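Local coordinates for protein LRIM1 (Anopheles gambiae, PDB 3O53), which pairs with APL1C in a heterodimeric complex that regulates complement-like immunity in the mosquito, this chain being its leucine-rich repeat domain, at residues N10-E15 / A27-S32; L63-N68 / E72-E77; Q93-G98 / L104-N109. One frame throughout, in Å; residues are numbered along the deposited sequence.

Contact 1: residues N10-E15 / A27-S32; sequences NRYKIE and ASLRQS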
ATOM      1  N   ASN A  10      26.870   7.111  17.264  1.00 69.07           N
ATOM      2  CA  ASN A  10      26.746   5.710  16.881  1.00 64.10           C
ATOM      3  C   ASN A  10      26.141   5.529  15.491  1.00 64.97           C
ATOM      4  O   ASN A  10      25.594   4.469  15.171  1.00 55.73           O
ATOM      5  CB  ASN A  10      25.922   4.939  17.918  1.00 66.18           C
ATOM      6  CG  ASN A  10      24.490   5.451  18.035  1.00 74.25           C
ATOM      7  OD1 ASN A  10      24.029   6.254  17.223  1.00 66.42           O
ATOM      8  ND2 ASN A  10      23.781   4.979  19.052  1.00 67.15           N
ATOM      9  N   ARG A  11      26.248   6.558  14.659  1.00 57.39           N
ATOM     10  CA  ARG A  11      25.736   6.460  13.301  1.00 58.33           C
ATOM     11  C   ARG A  11      26.844   6.763  12.306  1.00 61.16           C
ATOM     12  O   ARG A  11      27.507   7.792  12.386  1.00 56.47           O
ATOM     13  CB  ARG A  11      24.522   7.373  13.095  1.00 71.00           C
ATOM     14  CG  ARG A  11      24.837   8.834  12.873  1.00 94.58           C
ATOM     15  CD  ARG A  11      23.562   9.635  12.656  1.00108.70           C
ATOM     16  NE  ARG A  11      22.624   9.491  13.765  1.00114.78           N
ATOM     17  CZ  ARG A  11      21.453  10.116  13.841  1.00127.96           C
ATOM     18  NH1 ARG A  11      21.068  10.934  12.870  1.00136.72           N
ATOM     19  NH2 ARG A  11      20.664   9.923  14.890  1.00123.86           N
ATOM     20  N   TYR A  12      27.047   5.829  11.383  1.00 59.95           N
ATOM     21  CA  TYR A  12      28.128   5.900  10.412  1.00 53.12           C
ATOM     22  C   TYR A  12      27.589   6.009   8.993  1.00 56.69           C
ATOM     23  O   TYR A  12      26.508   5.503   8.685  1.00 55.10           O
ATOM     24  CB  TYR A  12      28.984   4.645  10.501  1.00 54.20           C
ATOM     25  CG  TYR A  12      29.702   4.453  11.814  1.00 60.68           C
ATOM     26  CD1 TYR A  12      31.076   4.632  11.903  1.00 67.49           C
ATOM     27  CD2 TYR A  12      29.014   4.065  12.956  1.00 59.06           C
ATOM     28  CE1 TYR A  12      31.746   4.444  13.091  1.00 68.79           C
ATOM     29  CE2 TYR A  12      29.675   3.878  14.153  1.00 70.50           C
ATOM     30  CZ  TYR A  12      31.044   4.067  14.213  1.00 71.75           C
ATOM     31  OH  TYR A  12      31.716   3.880  15.396  1.00 68.20           O
ATOM     32  N   LYS A  13      28.368   6.644   8.126  1.00 52.62           N
ATOM     33  CA  LYS A  13      27.990   6.821   6.733  1.00 52.96           C
ATOM     34  C   LYS A  13      29.214   6.554   5.875  1.00 60.18           C
ATOM     35  O   LYS A  13      30.321   6.955   6.225  1.00 57.60           O
ATOM     36  CB  LYS A  13      27.454   8.238   6.511  1.00 56.68           C
ATOM     37  CG  LYS A  13      27.136   8.599   5.068  1.00 60.92           C
ATOM     38  CD  LYS A  13      26.155   9.771   5.016  1.00 77.89           C
ATOM     39  CE  LYS A  13      26.347  10.639   3.784  1.00 82.24           C
ATOM     40  NZ  LYS A  13      26.194   9.903   2.504  1.00 71.96           N
ATOM     41  N   ILE A  14      29.023   5.853   4.763  1.00 59.31           N
ATOM     42  CA  ILE A  14      30.134   5.508   3.894  1.00 62.38           C
ATOM     43  C   ILE A  14      29.853   5.996   2.478  1.00 65.04           C
ATOM     44  O   ILE A  14      28.776   5.763   1.937  1.00 60.97           O
ATOM     45  CB  ILE A  14      30.397   3.988   3.894  1.00 58.74           C
ATOM     46  CG1 ILE A  14      30.405   3.462   5.334  1.00 56.79           C
ATOM     47  CG2 ILE A  14      31.708   3.682   3.199  1.00 51.49           C
ATOM     48  CD1 ILE A  14      30.824   2.019   5.472  1.00 48.58           C
ATOM     49  N   GLU A  15      30.824   6.688   1.890  1.00 59.82           N
ATOM     50  CA  GLU A  15      30.673   7.238   0.548  1.00 67.48           C
ATOM     51  C   GLU A  15      31.842   6.831  -0.337  1.00 63.35           C
ATOM     52  O   GLU A  15      32.905   6.444   0.150  1.00 62.51           O
ATOM     53  CB  GLU A  15      30.588   8.763   0.601  1.00 80.84           C
ATOM     54  CG  GLU A  15      29.532   9.300   1.547  1.00 96.23           C
ATOM     55  CD  GLU A  15      29.436  10.811   1.508  1.00114.44           C
ATOM     56  OE1 GLU A  15      29.121  11.415   2.553  1.00125.27           O
ATOM     57  OE2 GLU A  15      29.683  11.395   0.433  1.00118.27           O
ATOM     58  N   ALA A  27      35.386  -3.886   6.818  1.00 52.78           N
ATOM     59  CA  ALA A  27      36.416  -4.388   7.722  1.00 53.87           C
ATOM     60  C   ALA A  27      36.847  -3.280   8.673  1.00 58.88           C
ATOM     61  O   ALA A  27      36.915  -3.483   9.883  1.00 65.18           O
ATOM     62  CB  ALA A  27      37.608  -4.899   6.934  1.00 69.41           C
ATOM     63  N   SER A  28      37.136  -2.109   8.116  1.00 60.72           N
ATOM     64  CA  SER A  28      37.459  -0.934   8.911  1.00 73.70           C
ATOM     65  C   SER A  28      36.342  -0.653   9.905  1.00 63.25           C
ATOM     66  O   SER A  28      36.594  -0.398  11.082  1.00 48.94           O
ATOM     67  CB  SER A  28      37.647   0.285   8.008  1.00 93.91           C
ATOM     68  OG  SER A  28      38.537   0.002   6.943  1.00109.02           O
ATOM     69  N   LEU A  29      35.104  -0.707   9.424  1.00 57.32           N
ATOM     70  CA  LEU A  29      33.953  -0.422  10.264  1.00 51.65           C
ATOM     71  C   LEU A  29      33.868  -1.443  11.390  1.00 52.66           C
ATOM     72  O   LEU A  29      33.529  -1.100  12.518  1.00 45.05           O
ATOM     73  CB  LEU A  29      32.663  -0.444   9.436  1.00 53.77           C
ATOM     74  CG  LEU A  29      31.483   0.347  10.007  1.00 58.22           C
ATOM     75  CD1 LEU A  29      31.739   1.840   9.894  1.00 67.96           C
ATOM     76  CD2 LEU A  29      30.186  -0.031   9.301  1.00 59.29           C
ATOM     77  N   ARG A  30      34.199  -2.698  11.087  1.00 48.40           N
ATOM     78  CA  ARG A  30      34.095  -3.770  12.069  1.00 44.41           C
ATOM     79  C   ARG A  30      34.987  -3.504  13.280  1.00 53.03           C
ATOM     80  O   ARG A  30      34.765  -4.063  14.356  1.00 68.35           O
ATOM     81  CB  ARG A  30      34.457  -5.115  11.431  1.00 56.75           C
ATOM     82  CG  ARG A  30      34.438  -6.279  12.404  1.00 76.27           C
ATOM     83  CD  ARG A  30      34.495  -7.611  11.676  1.00 91.15           C
ATOM     84  NE  ARG A  30      34.367  -8.740  12.594  1.00106.02           N
ATOM     85  CZ  ARG A  30      34.205 -10.004  12.214  1.00110.73           C
ATOM     86  NH1 ARG A  30      34.148 -10.316  10.925  1.00102.65           N
ATOM     87  NH2 ARG A  30      34.097 -10.959  13.127  1.00117.30           N
ATOM     88  N   GLN A  31      35.996  -2.654  13.097  1.00 47.33           N
ATOM     89  CA  GLN A  31      36.906  -2.260  14.178  1.00 59.91           C
ATOM     90  C   GLN A  31      36.158  -1.620  15.347  1.00 62.20           C
ATOM     91  O   GLN A  31      36.605  -1.682  16.493  1.00 58.29           O
ATOM     92  CB  GLN A  31      37.936  -1.260  13.655  1.00 69.29           C
ATOM     93  CG  GLN A  31      38.722  -1.758  12.470  1.00 73.63           C
ATOM     94  CD  GLN A  31      39.661  -2.871  12.843  1.00 71.37           C
ATOM     95  OE1 GLN A  31      39.322  -4.047  12.730  1.00 70.69           O
ATOM     96  NE2 GLN A  31      40.847  -2.509  13.311  1.00 74.22           N
ATOM     97  N   SER A  32      35.027  -0.989  15.036  1.00 64.39           N
ATOM     98  CA  SER A  32      34.176  -0.355  16.036  1.00 71.69           C
ATOM     99  C   SER A  32      32.738  -0.861  15.900  1.00 65.97           C
ATOM    100  O   SER A  32      31.782  -0.093  16.023  1.00 56.92           O
ATOM    101  CB  SER A  32      34.215   1.164  15.860  1.00 77.83           C
ATOM    102  OG  SER A  32      33.828   1.534  14.546  1.00 69.19           O
TER
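At the N-terminal end of the leucine-rich repeat solenoid, helix 22-30 lies against strand 11-15, and L29 on the helix meets Y12 and I14 on the strand. The evidence for close packing is the Y12-L29 pair: L29 CD1 stands 3.5 Å from Y12 CD1, and CG of the same ring is the next nearest atom at 3.8 Å. The two side chains cross at an oblique angle. L29 reaches the strand because its CG is anti to the backbone N (chi1 -157°), which carries both methyls off the helix. The other methyl, CD2, is turned to I14, whose CD1 lies 4.4 Å from it, a looser contact. Y12 and I14, alternate residues of the strand, thus flank one leucine.

At the polar end of the ring, Y12 OH comes within 3.3 Å of OG of S32, three residues after L29. The phenol oxygen has a definite partner in N35, whose ND2 is hydrogen-bonded to it. S32 is tied back to L29 through its backbone N, which donates to L29 O at 2.9 Å.

L29 also touches I5 and L39, on the strands either side of 11-15. Strand, helix and next parallel strand follow one another as in the first coil of a leucine-rich repeat solenoid, and the position of the helix is consistent with a cap over the hydrophobic core at that end.

Contact 2: residues L63-N68 / E72-E77; sequences LNLSSN and ETLDLE. With NAG (2-acetamido-2-deoxy-beta-D-glucopyranose), chain C.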
ATOM      1  N   LEU A  63      19.619   0.618   8.619  1.00 39.09           N
ATOM      2  CA  LEU A  63      20.498   0.437   7.474  1.00 36.42           C
ATOM      3  C   LEU A  63      19.900   1.148   6.275  1.00 38.93           C
ATOM      4  O   LEU A  63      18.755   0.902   5.909  1.00 36.97           O
ATOM      5  CB  LEU A  63      20.665  -1.053   7.168  1.00 35.25           C
ATOM      6  CG  LEU A  63      21.533  -1.410   5.961  1.00 40.09           C
ATOM      7  CD1 LEU A  63      22.970  -0.933   6.151  1.00 39.59           C
ATOM      8  CD2 LEU A  63      21.498  -2.912   5.715  1.00 39.30           C
ATOM      9  N   ASN A  64      20.683   2.016   5.650  1.00 36.34           N
ATOM     10  CA  ASN A  64      20.203   2.794   4.516  1.00 42.22           C
ATOM     11  C   ASN A  64      20.938   2.413   3.236  1.00 48.18           C
ATOM     12  O   ASN A  64      22.114   2.717   3.070  1.00 41.74           O
ATOM     13  CB  ASN A  64      20.385   4.283   4.802  1.00 45.95           C
ATOM     14  CG  ASN A  64      19.506   5.162   3.931  1.00 49.43           C
ATOM     15  OD1 ASN A  64      19.239   4.846   2.771  1.00 44.60           O
ATOM     16  ND2 ASN A  64      19.062   6.286   4.495  1.00 61.30           N
ATOM     17  N   LEU A  65      20.237   1.728   2.341  1.00 46.98           N
ATOM     18  CA  LEU A  65      20.810   1.271   1.079  1.00 41.74           C
ATOM     19  C   LEU A  65      20.228   2.025  -0.110  1.00 41.01           C
ATOM     20  O   LEU A  65      20.431   1.620  -1.255  1.00 33.79           O
ATOM     21  CB  LEU A  65      20.536  -0.229   0.888  1.00 39.70           C
ATOM     22  CG  LEU A  65      21.029  -1.139   2.015  1.00 42.82           C
ATOM     23  CD1 LEU A  65      20.584  -2.574   1.788  1.00 35.84           C
ATOM     24  CD2 LEU A  65      22.541  -1.057   2.133  1.00 47.03           C
ATOM     25  N   SER A  66      19.509   3.113   0.152  1.00 36.52           N
ATOM     26  CA  SER A  66      18.774   3.798  -0.911  1.00 42.60           C
ATOM     27  C   SER A  66      19.685   4.381  -1.984  1.00 48.19           C
ATOM     28  O   SER A  66      20.827   4.766  -1.718  1.00 47.50           O
ATOM     29  CB  SER A  66      17.874   4.904  -0.339  1.00 40.96           C
ATOM     30  OG  SER A  66      18.620   6.019   0.106  1.00 48.36           O
ATOM     31  N   SER A  67      19.154   4.443  -3.201  1.00 43.54           N
ATOM     32  CA  SER A  67      19.841   5.055  -4.331  1.00 45.37           C
ATOM     33  C   SER A  67      21.178   4.378  -4.632  1.00 48.44           C
ATOM     34  O   SER A  67      22.157   5.041  -4.973  1.00 50.11           O
ATOM     35  CB  SER A  67      20.028   6.555  -4.092  1.00 49.68           C
ATOM     36  OG  SER A  67      18.769   7.215  -4.046  1.00 49.95           O
ATOM     37  N   ASN A  68      21.210   3.056  -4.493  1.00 46.05           N
ATOM     38  CA  ASN A  68      22.302   2.256  -5.035  1.00 40.66           C
ATOM     39  C   ASN A  68      21.823   1.605  -6.327  1.00 45.88           C
ATOM     40  O   ASN A  68      20.963   2.148  -7.014  1.00 47.98           O
ATOM     41  CB  ASN A  68      22.776   1.208  -4.024  1.00 41.96           C
ATOM     42  CG  ASN A  68      23.677   1.796  -2.958  1.00 50.21           C
ATOM     43  OD1 ASN A  68      24.891   1.593  -2.975  1.00 55.29           O
ATOM     44  ND2 ASN A  68      23.092   2.545  -2.036  1.00 49.47           N
ATOM     45  N   GLU A  72      18.157  -8.185  -8.233  1.00 35.50           N
ATOM     46  CA  GLU A  72      17.772  -9.544  -7.868  1.00 40.03           C
ATOM     47  C   GLU A  72      17.374  -9.646  -6.395  1.00 36.45           C
ATOM     48  O   GLU A  72      16.504  -8.913  -5.938  1.00 38.44           O
ATOM     49  CB  GLU A  72      18.900 -10.523  -8.204  1.00 57.47           C
ATOM     50  CG  GLU A  72      19.111 -10.710  -9.696  1.00 66.87           C
ATOM     51  CD  GLU A  72      20.264 -11.646 -10.018  1.00 78.66           C
ATOM     52  OE1 GLU A  72      20.201 -12.324 -11.061  1.00 74.59           O
ATOM     53  OE2 GLU A  72      21.231 -11.708  -9.228  1.00 87.47           O
ATOM     54  N   THR A  73      18.017 -10.537  -5.646  1.00 33.74           N
ATOM     55  CA  THR A  73      17.597 -10.813  -4.272  1.00 38.50           C
ATOM     56  C   THR A  73      18.410 -10.037  -3.229  1.00 41.61           C
ATOM     57  O   THR A  73      19.638 -10.052  -3.245  1.00 44.79           O
ATOM     58  CB  THR A  73      17.679 -12.327  -3.974  1.00 40.10           C
ATOM     59  OG1 THR A  73      16.749 -13.024  -4.813  1.00 43.67           O
ATOM     60  CG2 THR A  73      17.347 -12.614  -2.520  1.00 38.57           C
ATOM     61  N   LEU A  74      17.711  -9.341  -2.337  1.00 35.69           N
ATOM     62  CA  LEU A  74      18.333  -8.717  -1.175  1.00 34.40           C
ATOM     63  C   LEU A  74      17.868  -9.477   0.060  1.00 39.45           C
ATOM     64  O   LEU A  74      16.724  -9.319   0.508  1.00 36.66           O
ATOM     65  CB  LEU A  74      17.938  -7.232  -1.055  1.00 31.57           C
ATOM     66  CG  LEU A  74      18.492  -6.554   0.206  1.00 32.07           C
ATOM     67  CD1 LEU A  74      20.009  -6.692   0.244  1.00 37.56           C
ATOM     68  CD2 LEU A  74      18.081  -5.085   0.305  1.00 33.10           C
ATOM     69  N   ASP A  75      18.745 -10.317   0.599  1.00 36.52           N
ATOM     70  CA  ASP A  75      18.374 -11.206   1.689  1.00 35.09           C
ATOM     71  C   ASP A  75      19.081 -10.784   2.960  1.00 38.10           C
ATOM     72  O   ASP A  75      20.269 -11.024   3.134  1.00 40.19           O
ATOM     73  CB  ASP A  75      18.720 -12.665   1.358  1.00 40.69           C
ATOM     74  CG  ASP A  75      18.202 -13.643   2.405  1.00 45.70           C
ATOM     75  OD1 ASP A  75      17.865 -13.211   3.534  1.00 41.99           O
ATOM     76  OD2 ASP A  75      18.135 -14.851   2.103  1.00 54.60           O
ATOM     77  N   LEU A  76      18.337 -10.139   3.847  1.00 36.34           N
ATOM     78  CA  LEU A  76      18.888  -9.671   5.110  1.00 38.86           C
ATOM     79  C   LEU A  76      18.101 -10.256   6.267  1.00 42.33           C
ATOM     80  O   LEU A  76      18.016  -9.657   7.338  1.00 45.97           O
ATOM     81  CB  LEU A  76      18.825  -8.154   5.172  1.00 34.06           C
ATOM     82  CG  LEU A  76      19.537  -7.463   4.014  1.00 40.93           C
ATOM     83  CD1 LEU A  76      19.417  -5.955   4.180  1.00 43.12           C
ATOM     84  CD2 LEU A  76      20.999  -7.896   3.953  1.00 39.11           C
ATOM     85  N   GLU A  77      17.521 -11.428   6.038  1.00 33.47           N
ATOM     86  CA  GLU A  77      16.670 -12.075   7.024  1.00 40.28           C
ATOM     87  C   GLU A  77      17.455 -12.383   8.296  1.00 39.01           C
ATOM     88  O   GLU A  77      16.890 -12.412   9.393  1.00 39.23           O
ATOM     89  CB  GLU A  77      16.092 -13.366   6.441  1.00 51.13           C
ATOM     90  CG  GLU A  77      15.068 -14.049   7.328  1.00 67.65           C
ATOM     91  CD  GLU A  77      14.423 -15.252   6.658  1.00 76.32           C
ATOM     92  OE1 GLU A  77      14.001 -15.134   5.486  1.00 53.97           O
ATOM     93  OE2 GLU A  77      14.335 -16.316   7.307  1.00 92.13           O
TER
HETATM   94  C1  NAG C   1      18.357   7.135   3.571  1.00 40.37           C
HETATM   95  C2  NAG C   1      17.391   7.896   4.462  1.00 40.52           C
HETATM   96  C3  NAG C   1      16.603   8.895   3.629  1.00 49.25           C
HETATM   97  C4  NAG C   1      17.534   9.754   2.787  1.00 54.83           C
HETATM   98  C5  NAG C   1      18.496   8.894   1.985  1.00 48.97           C
HETATM   99  C6  NAG C   1      19.493   9.771   1.239  1.00 51.25           C
HETATM  100  C7  NAG C   1      16.343   6.762   6.350  1.00 42.63           C
HETATM  101  C8  NAG C   1      15.318   5.741   6.730  1.00 34.65           C
HETATM  102  N2  NAG C   1      16.458   6.966   5.044  1.00 37.24           N
HETATM  103  O3  NAG C   1      15.799   9.670   4.481  1.00 42.04           O
HETATM  104  O4  NAG C   1      16.756  10.505   1.897  1.00 62.23           O
HETATM  105  O5  NAG C   1      19.187   8.019   2.850  1.00 46.80           O
HETATM  106  O6  NAG C   1      20.265  10.486   2.181  1.00 48.13           O
HETATM  107  O7  NAG C   1      17.010   7.349   7.206  1.00 48.28           O
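L65 and L74 meet across the interior with their branches tip to tip: L65 CD1 is 3.8 Å from L74 CD2, the closest approach of the two segments. The other apolar pair, L63 and L76, crosses at about a right angle, with L63 CD2 4.0 Å from L76 CD1. That same L76 methyl also lies 4.3 Å from L65 CD1, so the two pairs are joined through it. The side chains point inward from both backbones, whose nearest CA atoms are still 10.5 Å apart for L63-L76 and L65-L74; methyls alone bridge the gap. Such facing leucines are those of a leucine-rich repeat coil, with strand 62-64 on one wall and strand 73-76 on the other, and L85 of the next coil touches both L63 and L76.

No hydrogen bond crosses between the segments; those of the side chains brace each turn and tie it to its neighbours. N64 OD1 receives S66 N at 3.2 Å, in the carbonyl plane and with an N-H...O angle of 161°, forming an Asx turn. D75 OD1 makes a second Asx turn with E77 N. N68 ND2 donates to L65 O at 2.9 Å from above the carbonyl plane, and also to L41 O of the preceding coil.

The covalent link is on the face of strand 62-64 turned from the leucine interior: N64, between the inward L63 and L65, has its ND2 bonded to C1 of the N-linked NAG at 1.4 Å. D86 is hydrogen-bonded to the sugar.

Contact 3: residues Q93-G98 / L104-N109; sequences QELLVG and LHAANN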
ATOM      1  N   GLN A  93      14.411  -7.306  -6.811  1.00 29.52           N
ATOM      2  CA  GLN A  93      13.269  -8.100  -7.248  1.00 27.77           C
ATOM      3  C   GLN A  93      12.675  -8.918  -6.107  1.00 30.47           C
ATOM      4  O   GLN A  93      11.460  -9.059  -6.016  1.00 30.26           O
ATOM      5  CB  GLN A  93      13.681  -9.028  -8.399  1.00 32.26           C
ATOM      6  CG  GLN A  93      14.204  -8.276  -9.613  1.00 44.41           C
ATOM      7  CD  GLN A  93      14.541  -9.194 -10.773  1.00 56.79           C
ATOM      8  OE1 GLN A  93      15.113 -10.262 -10.581  1.00 45.21           O
ATOM      9  NE2 GLN A  93      14.192  -8.776 -11.984  1.00 71.27           N
ATOM     10  N   GLU A  94      13.518  -9.466  -5.237  1.00 28.04           N
ATOM     11  CA  GLU A  94      13.010 -10.238  -4.108  1.00 29.53           C
ATOM     12  C   GLU A  94      13.693  -9.802  -2.826  1.00 29.09           C
ATOM     13  O   GLU A  94      14.909  -9.693  -2.760  1.00 29.05           O
ATOM     14  CB  GLU A  94      13.207 -11.744  -4.340  1.00 35.55           C
ATOM     15  CG  GLU A  94      12.627 -12.233  -5.657  1.00 47.93           C
ATOM     16  CD  GLU A  94      12.675 -13.746  -5.779  1.00 61.89           C
ATOM     17  OE1 GLU A  94      12.481 -14.431  -4.753  1.00 58.24           O
ATOM     18  OE2 GLU A  94      12.908 -14.246  -6.900  1.00 73.85           O
ATOM     19  N   LEU A  95      12.900  -9.575  -1.795  1.00 28.45           N
ATOM     20  CA  LEU A  95      13.390  -8.961  -0.575  1.00 28.99           C
ATOM     21  C   LEU A  95      13.016  -9.833   0.613  1.00 29.70           C
ATOM     22  O   LEU A  95      11.876 -10.269   0.726  1.00 30.39           O
ATOM     23  CB  LEU A  95      12.762  -7.562  -0.438  1.00 28.08           C
ATOM     24  CG  LEU A  95      12.902  -6.779   0.866  1.00 29.26           C
ATOM     25  CD1 LEU A  95      14.370  -6.549   1.166  1.00 34.85           C
ATOM     26  CD2 LEU A  95      12.125  -5.446   0.762  1.00 27.48           C
ATOM     27  N   LEU A  96      13.979 -10.091   1.495  1.00 27.09           N
ATOM     28  CA  LEU A  96      13.714 -10.826   2.725  1.00 30.44           C
ATOM     29  C   LEU A  96      14.308 -10.085   3.916  1.00 34.50           C
ATOM     30  O   LEU A  96      15.472  -9.702   3.896  1.00 37.38           O
ATOM     31  CB  LEU A  96      14.334 -12.227   2.663  1.00 36.14           C
ATOM     32  CG  LEU A  96      13.940 -13.093   1.467  1.00 36.76           C
ATOM     33  CD1 LEU A  96      14.764 -12.716   0.261  1.00 30.49           C
ATOM     34  CD2 LEU A  96      14.114 -14.579   1.789  1.00 46.64           C
ATOM     35  N   VAL A  97      13.521  -9.906   4.967  1.00 32.05           N
ATOM     36  CA  VAL A  97      14.006  -9.192   6.134  1.00 37.84           C
ATOM     37  C   VAL A  97      13.657  -9.934   7.422  1.00 38.28           C
ATOM     38  O   VAL A  97      12.879 -10.890   7.408  1.00 31.81           O
ATOM     39  CB  VAL A  97      13.487  -7.736   6.139  1.00 36.47           C
ATOM     40  CG1 VAL A  97      13.867  -7.065   4.826  1.00 33.51           C
ATOM     41  CG2 VAL A  97      11.983  -7.695   6.337  1.00 29.18           C
ATOM     42  N   GLY A  98      14.252  -9.489   8.526  1.00 43.16           N
ATOM     43  CA  GLY A  98      14.251 -10.232   9.774  1.00 44.22           C
ATOM     44  C   GLY A  98      13.136  -9.896  10.743  1.00 49.88           C
ATOM     45  O   GLY A  98      12.214  -9.148  10.410  1.00 46.43           O
ATOM     46  N   LEU A 104       9.959  -0.478   6.840  1.00 28.79           N
ATOM     47  CA  LEU A 104      10.572  -1.001   5.625  1.00 27.57           C
ATOM     48  C   LEU A 104      10.262  -0.050   4.473  1.00 32.34           C
ATOM     49  O   LEU A 104       9.128   0.036   4.010  1.00 32.54           O
ATOM     50  CB  LEU A 104      10.019  -2.395   5.319  1.00 27.61           C
ATOM     51  CG  LEU A 104      10.601  -3.122   4.108  1.00 32.73           C
ATOM     52  CD1 LEU A 104      12.090  -3.277   4.287  1.00 33.08           C
ATOM     53  CD2 LEU A 104       9.938  -4.489   3.912  1.00 32.20           C
ATOM     54  N   HIS A 105      11.273   0.688   4.045  1.00 28.23           N
ATOM     55  CA  HIS A 105      11.150   1.584   2.911  1.00 34.18           C
ATOM     56  C   HIS A 105      11.748   0.898   1.706  1.00 34.71           C
ATOM     57  O   HIS A 105      12.949   0.662   1.661  1.00 35.91           O
ATOM     58  CB  HIS A 105      11.918   2.874   3.177  1.00 38.33           C
ATOM     59  CG  HIS A 105      11.230   3.796   4.130  1.00 41.09           C
ATOM     60  ND1 HIS A 105      10.156   4.577   3.762  1.00 43.60           N
ATOM     61  CD2 HIS A 105      11.460   4.060   5.437  1.00 42.35           C
ATOM     62  CE1 HIS A 105       9.754   5.283   4.804  1.00 45.44           C
ATOM     63  NE2 HIS A 105      10.527   4.987   5.832  1.00 44.55           N
ATOM     64  N   ALA A 106      10.923   0.576   0.723  1.00 35.18           N
ATOM     65  CA  ALA A 106      11.420  -0.139  -0.447  1.00 37.30           C
ATOM     66  C   ALA A 106      10.640   0.256  -1.691  1.00 36.75           C
ATOM     67  O   ALA A 106      10.312  -0.582  -2.524  1.00 32.36           O
ATOM     68  CB  ALA A 106      11.353  -1.643  -0.222  1.00 29.76           C
ATOM     69  N   ALA A 107      10.350   1.545  -1.803  1.00 29.97           N
ATOM     70  CA  ALA A 107       9.670   2.081  -2.967  1.00 30.99           C
ATOM     71  C   ALA A 107      10.635   2.136  -4.144  1.00 30.91           C
ATOM     72  O   ALA A 107      11.853   2.207  -3.958  1.00 28.29           O
ATOM     73  CB  ALA A 107       9.118   3.496  -2.653  1.00 25.39           C
ATOM     74  N   ASN A 108      10.090   2.106  -5.354  1.00 28.91           N
ATOM     75  CA  ASN A 108      10.889   2.315  -6.555  1.00 33.71           C
ATOM     76  C   ASN A 108      11.955   1.251  -6.739  1.00 33.89           C
ATOM     77  O   ASN A 108      13.122   1.549  -6.981  1.00 33.61           O
ATOM     78  CB  ASN A 108      11.519   3.708  -6.528  1.00 33.42           C
ATOM     79  CG  ASN A 108      10.488   4.790  -6.308  1.00 38.56           C
ATOM     80  OD1 ASN A 108       9.313   4.604  -6.615  1.00 40.03           O
ATOM     81  ND2 ASN A 108      10.912   5.920  -5.771  1.00 43.98           N
ATOM     82  N   ASN A 109      11.535  -0.002  -6.622  1.00 30.06           N
ATOM     83  CA  ASN A 109      12.390  -1.124  -6.966  1.00 28.98           C
ATOM     84  C   ASN A 109      11.718  -1.968  -8.060  1.00 27.03           C
ATOM     85  O   ASN A 109      10.864  -1.459  -8.775  1.00 28.99           O
ATOM     86  CB  ASN A 109      12.708  -1.939  -5.713  1.00 27.99           C
ATOM     87  CG  ASN A 109      13.856  -1.344  -4.919  1.00 34.70           C
ATOM     88  OD1 ASN A 109      14.999  -1.761  -5.072  1.00 32.45           O
ATOM     89  ND2 ASN A 109      13.559  -0.363  -4.072  1.00 31.77           N
TER
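L95 rests its CD2 methyl against both L104 and A106 of the facing segment, and lies 4.0 Å from L104 CD2 and equally 4.0 Å from A106 CB. L104 brings both its methyls to this point, for its CD1 is 4.1 Å from the same L95 CD2. The two leucines extend toward each other and meet tip to tip. Their first torsions account for this: chi1 is close to 180° in both, 169° in L95 and -177° in L104, which directs each branch toward the other segment.

A106 has a single methyl to offer, and its CB meets L95 CD2 directly. The CA atoms are 9.0 Å apart for L95 and A106 and 8.9 Å apart for V97 and L104. V97, two residues along the strand from L95, completes the apolar layer: its CG1 stands 4.2 Å from L104 CD1. L104 is thus packed against both inward residues of strand 94-97. No hydrogen bond crosses between the segments, so the evidence for their association is this methyl packing.

Beyond A106 the chain turns, and N109 ties the turn to the preceding coil. Its ND2 donates to L87 O, its OD1 accepts from V92 N, and its bond to A107 O is weak. L85 lies alongside V97 and L104, and L74 of the coil before that of L95 touches L95. Inward aliphatic side chains from two walls, with an asparagine bonding to backbone at the turn, are characteristic of the leucine-rich repeat solenoid.

The contacts follow one another along the chain without overlap. Contact 1, at the N-terminal end, joins a helix to strand 11-15, whereas contacts 2 and 3 each bring two strand-bearing segments together. Strands 11-15, 62-64 and 103-105 belong to the same long run of strands. Contacts 2 and 3 also share the second, parallel sheet, where strands 73-76 and 91-97 are neighbours: E72 O lies 2.8 Å from Q93 N, and L74 N lies 2.9 Å from E94 O, both probable hydrogen bonds. Their centres are about 7 Å apart, against about 17 Å between centres of contacts 1 and 2 and about 23 Å for 1 and 3. This is consistent with an apolar interior repeating along the solenoid, with a helix facing strand 11-15 at the N-terminal end.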